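Local atomic coordinates of gifsy-2 prophage ATP-binding sugar transporter-like protein (Salmonella typhimurium LT2, PDB entry 2PP6), a protein that is of uncertain function, possibly an ATP-binding protein linked to sugar transport, built from a helix and a small beta barrel. Residues 55-60 / 89-94. Sequence-based numbering, arbitrary orientation.
Sequences VVVFSG and PQLTLE
An antiparallel strand pair of the six-stranded beta barrel brings Val55, Val56 and Val57, at the end of strand 53-57, against Pro89, Gln90 and Leu91 of strand 88-95. These strands are neighbours in the barrel wall although far apart in sequence; strand 32-38 flanks the first on its other edge and strand 75-85 the second. The two segments run at 140° to one another, well short of strictly antiparallel, and the bonding to strand 88-95 ends at Val57, although Phe58 still bonds to Ile35 of strand 32-38.

Val55 and Leu91 form the hydrogen-bonded pair, with Leu91 N donating to Val55 O at 2.7 Å and Val55 N to Leu91 O at 3.1 Å. One residue along, Val56 and Gln90 make the non-hydrogen-bonded pair, their CA atoms 4.1 Å apart. A third bond, from Val57 N to Pro89 O at 2.9 Å, extends the pairing; that same carbonyl oxygen also receives a CA-H contact from Val56.

The side chains of Val55, Val57, Leu91 and Leu93 gather on one face as a buried apolar patch, joined by Val36 of strand 32-38, while Val56 and Gln90 lie on the other, Val56 against Leu42. CG2 of Val57 is the branch that meets strand 88-95, because a chi1 of -175° sets CG1 opposite the backbone N; Val57 CG2 packs 3.8 Å from Leu91 CD1 and 4.1 Å from Pro89 CB. The Val57 and Leu91 side chains cross at a slant, and Pro64, in a loop, touches both Pro89 and Leu91. Farther along this face, Val55 CG1 meets Leu93 CD1 at 4.3 Å.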
loop_
_atom_site.group_PDB
_atom_site.type_symbol
_atom_site.label_atom_id
_atom_site.label_comp_id
_atom_site.label_asym_id
_atom_site.label_seq_id
_atom_site.Cartn_x
_atom_site.Cartn_y
_atom_site.Cartn_z
ATOM N N VAL A 55 4.599 14.197 19.963
ATOM C CA VAL A 55 5.221 13.043 19.309
ATOM C C VAL A 55 4.389 11.781 19.429
ATOM O O VAL A 55 3.641 11.623 20.392
ATOM C CB VAL A 55 6.569 12.707 19.946
ATOM C CG1 VAL A 55 7.394 13.967 20.122
ATOM C CG2 VAL A 55 6.341 12.019 21.286
ATOM N N VAL A 56 4.514 10.873 18.467
ATOM C CA VAL A 56 3.784 9.623 18.589
ATOM C C VAL A 56 4.799 8.492 18.818
ATOM O O VAL A 56 5.873 8.469 18.222
ATOM C CB VAL A 56 2.859 9.357 17.377
ATOM C CG1 VAL A 56 2.793 10.564 16.509
ATOM C CG2 VAL A 56 3.294 8.144 16.640
ATOM N N VAL A 57 4.456 7.585 19.726
ATOM C CA VAL A 57 5.317 6.481 20.123
ATOM C C VAL A 57 5.203 5.242 19.252
ATOM O O VAL A 57 4.144 4.625 19.174
ATOM C CB VAL A 57 5.010 6.098 21.587
ATOM C CG1 VAL A 57 5.976 5.022 22.073
ATOM C CG2 VAL A 57 5.113 7.330 22.454
ATOM N N PHE A 58 6.300 4.848 18.623
ATOM C CA PHE A 58 6.269 3.676 17.758
ATOM C C PHE A 58 6.655 2.349 18.402
ATOM O O PHE A 58 6.109 1.313 18.044
ATOM C CB PHE A 58 7.123 3.920 16.521
ATOM C CG PHE A 58 6.437 4.757 15.474
ATOM C CD1 PHE A 58 6.127 4.222 14.238
ATOM C CD2 PHE A 58 6.090 6.083 15.733
ATOM C CE1 PHE A 58 5.476 4.994 13.270
ATOM C CE2 PHE A 58 5.446 6.861 14.772
ATOM C CZ PHE A 58 5.136 6.320 13.542
ATOM N N SER A 59 7.573 2.367 19.357
ATOM C CA SER A 59 7.991 1.136 20.014
ATOM C C SER A 59 6.797 0.502 20.724
ATOM O O SER A 59 5.923 1.214 21.235
ATOM C CB SER A 59 9.095 1.446 21.020
ATOM O OG SER A 59 10.178 2.088 20.376
ATOM N N GLY A 60 6.746 -0.830 20.758
ATOM C CA GLY A 60 5.629 -1.494 21.415
ATOM C C GLY A 60 5.969 -1.944 22.820
ATOM O O GLY A 60 5.187 -2.641 23.453
ATOM N N PRO A 89 0.195 5.961 20.781
ATOM C CA PRO A 89 0.208 7.059 21.744
ATOM C C PRO A 89 0.756 8.361 21.176
ATOM O O PRO A 89 1.884 8.420 20.721
ATOM C CB PRO A 89 1.112 6.534 22.860
ATOM C CG PRO A 89 1.005 5.057 22.733
ATOM C CD PRO A 89 1.029 4.848 21.245
ATOM N N GLN A 90 -0.048 9.407 21.175
ATOM C CA GLN A 90 0.462 10.680 20.723
ATOM C C GLN A 90 0.596 11.488 22.004
ATOM O O GLN A 90 -0.409 11.830 22.615
ATOM C CB GLN A 90 -0.495 11.374 19.783
ATOM C CG GLN A 90 -0.078 12.796 19.611
ATOM C CD GLN A 90 -0.865 13.497 18.570
ATOM O OE1 GLN A 90 -0.684 13.257 17.384
ATOM N NE2 GLN A 90 -1.762 14.375 19.000
ATOM N N LEU A 91 1.832 11.783 22.400
ATOM C CA LEU A 91 2.091 12.506 23.634
ATOM C C LEU A 91 2.330 14.014 23.509
ATOM O O LEU A 91 3.025 14.489 22.600
ATOM C CB LEU A 91 3.295 11.881 24.340
ATOM C CG LEU A 91 3.416 10.352 24.323
ATOM C CD1 LEU A 91 4.643 9.929 25.145
ATOM C CD2 LEU A 91 2.154 9.715 24.879
ATOM N N THR A 92 1.741 14.764 24.433
ATOM C CA THR A 92 1.939 16.203 24.470
ATOM C C THR A 92 2.923 16.378 25.611
ATOM O O THR A 92 2.634 16.008 26.753
ATOM C CB THR A 92 0.645 16.970 24.778
ATOM O OG1 THR A 92 -0.255 16.847 23.670
ATOM C CG2 THR A 92 0.952 18.444 25.020
ATOM N N LEU A 93 4.087 16.930 25.283
ATOM C CA LEU A 93 5.160 17.113 26.248
ATOM C C LEU A 93 5.445 18.564 26.587
ATOM O O LEU A 93 5.489 19.424 25.702
ATOM C CB LEU A 93 6.443 16.511 25.691
ATOM C CG LEU A 93 6.352 15.208 24.921
ATOM C CD1 LEU A 93 7.696 14.890 24.290
ATOM C CD2 LEU A 93 5.937 14.112 25.865
ATOM N N GLU A 94 5.672 18.817 27.874
ATOM C CA GLU A 94 5.999 20.156 28.353
ATOM C C GLU A 94 7.377 20.157 29.020
ATOM O O GLU A 94 7.733 19.206 29.721
ATOM C CB GLU A 94 4.936 20.643 29.343
ATOM C CG GLU A 94 3.553 20.816 28.723
ATOM C CD GLU A 94 3.533 21.800 27.559
ATOM O OE1 GLU A 94 2.491 21.886 26.871
ATOM O OE2 GLU A 94 4.550 22.489 27.333
#